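Local coordinates for isochorismatase family protein (Enterococcus faecalis, PDB 2A67) that is of unknown function but belongs to the isochorismatase family and is probably a hydrolase, at residues 7-12 / 105-110. Numbering follows the deposited sequence.
Sequences LLLIDF and EIAGVQ
With CG of Phe12 beside its own backbone N (chi1 -79°), the ring is carried over the backbone of Gly108, and CZ stands 3.3 Å from Gly108 CA, which covers one ring face. Val109 CG1 meets the ring obliquely at CE1. Gly108 itself, with no side chain and an unusual backbone conformation, lies close to Ile10: their CA atoms are 4.3 Å apart, and Gly108 CA makes a CA-H...O contact of 3.2 Å to Ile10 O.

Further back, Leu7 and Glu105 both hold CG anti to the backbone N and run side by side, Leu7 CD1 lying 3.8 Å from Glu105 CD. The carboxylate is buried yet well supplied, with salt bridges to Arg36 and Arg5 and hydrogen bonds with Thr132 and Tyr40. On the other face, Ile10 CD1 reaches across to Ile106 CG2 at 3.6 Å.

Four backbone hydrogen bonds, from Leu8 N to Glu105 O (2.8 Å, 174° at the hydrogen) through Val109 N to Ile10 O (3.0 Å), establish a parallel ladder; the axes of strands 7-10 and 105-109 differ in direction by 12°.

These are the central strands of the family's parallel alpha/beta sheet: strand 47-52 flanks 7-10, strand 128-137 flanks 105-109, helix 26-42 covers the Leu9 and Phe12 face, and helix 111-125 packs against Leu8 and Ile10.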
# COMPACT_ATOMS: atom_id res chain seq x y z
N LEU D 7 18.15 2.51 7.83
CA LEU D 7 17.23 1.66 8.53
C LEU D 7 16.02 2.54 8.98
O LEU D 7 16.20 3.54 9.70
CB LEU D 7 17.92 1.12 9.76
CG LEU D 7 17.24 0.03 10.60
CD1 LEU D 7 16.99 -1.26 9.77
CD2 LEU D 7 18.11 -0.28 11.82
N LEU D 8 14.82 2.16 8.53
CA LEU D 8 13.64 2.93 8.78
C LEU D 8 12.73 2.14 9.72
O LEU D 8 12.18 1.09 9.32
CB LEU D 8 12.95 3.29 7.45
CG LEU D 8 11.68 4.19 7.55
CD1 LEU D 8 12.11 5.58 8.07
CD2 LEU D 8 11.04 4.28 6.16
N LEU D 9 12.56 2.63 10.96
CA LEU D 9 11.94 1.85 12.04
C LEU D 9 10.63 2.52 12.44
O LEU D 9 10.65 3.58 13.04
CB LEU D 9 12.89 1.74 13.24
CG LEU D 9 14.28 1.08 12.96
CD1 LEU D 9 15.10 1.09 14.19
CD2 LEU D 9 14.10 -0.33 12.42
N ILE D 10 9.51 1.88 12.10
CA ILE D 10 8.22 2.55 12.07
C ILE D 10 7.37 2.25 13.33
O ILE D 10 7.01 1.11 13.64
CB ILE D 10 7.43 2.23 10.77
CG1 ILE D 10 8.22 2.65 9.52
CG2 ILE D 10 5.98 2.90 10.83
CD1 ILE D 10 7.71 1.96 8.26
N ASP D 11 7.07 3.33 14.03
CA ASP D 11 6.05 3.34 15.12
C ASP D 11 6.28 2.31 16.19
O ASP D 11 5.31 1.70 16.68
CB ASP D 11 4.62 3.16 14.56
CG ASP D 11 4.14 4.32 13.68
OD1 ASP D 11 4.83 5.33 13.51
OD2 ASP D 11 3.03 4.22 13.13
N PHE D 12 7.52 2.10 16.59
CA PHE D 12 7.85 1.26 17.72
C PHE D 12 7.68 2.02 19.04
O PHE D 12 8.67 2.27 19.76
CB PHE D 12 9.30 0.78 17.62
CG PHE D 12 9.50 -0.35 16.67
CD1 PHE D 12 8.77 -1.54 16.81
CD2 PHE D 12 10.46 -0.25 15.67
CE1 PHE D 12 9.02 -2.63 15.94
CE2 PHE D 12 10.71 -1.34 14.78
CZ PHE D 12 9.99 -2.51 14.92
N GLU D 105 15.91 -0.04 4.53
CA GLU D 105 15.59 -1.31 5.21
C GLU D 105 14.49 -1.01 6.24
O GLU D 105 14.71 -0.30 7.20
CB GLU D 105 16.81 -1.91 5.93
CG GLU D 105 16.49 -3.27 6.57
CD GLU D 105 17.72 -3.93 7.22
OE1 GLU D 105 18.89 -3.60 6.84
OE2 GLU D 105 17.49 -4.82 8.07
N ILE D 106 13.33 -1.62 6.06
CA ILE D 106 12.13 -1.23 6.82
C ILE D 106 11.70 -2.26 7.86
O ILE D 106 11.69 -3.47 7.61
CB ILE D 106 10.98 -0.93 5.81
CG1 ILE D 106 11.37 0.28 4.94
CG2 ILE D 106 9.62 -0.60 6.56
CD1 ILE D 106 10.62 0.44 3.62
N ALA D 107 11.29 -1.77 9.02
CA ALA D 107 10.74 -2.62 10.09
C ALA D 107 9.69 -1.76 10.83
O ALA D 107 9.71 -0.52 10.71
CB ALA D 107 11.87 -3.06 11.05
N GLY D 108 8.75 -2.42 11.49
CA GLY D 108 7.90 -1.69 12.47
C GLY D 108 6.57 -2.34 12.64
O GLY D 108 6.40 -3.52 12.34
N VAL D 109 5.61 -1.53 13.11
CA VAL D 109 4.24 -1.94 13.42
C VAL D 109 3.34 -0.77 12.98
O VAL D 109 3.82 0.36 12.86
CB VAL D 109 4.05 -2.19 14.97
CG1 VAL D 109 5.08 -3.25 15.49
CG2 VAL D 109 4.27 -0.88 15.73
N GLN D 110 2.07 -1.04 12.65
CA GLN D 110 1.56 -2.40 12.51
C GLN D 110 1.76 -2.85 11.06
O GLN D 110 1.62 -2.04 10.16
CB GLN D 110 0.04 -2.47 12.84
CG GLN D 110 -0.22 -2.44 14.35
CD GLN D 110 -1.69 -2.29 14.65
OE1 GLN D 110 -2.49 -3.21 14.48
NE2 GLN D 110 -2.06 -1.10 15.05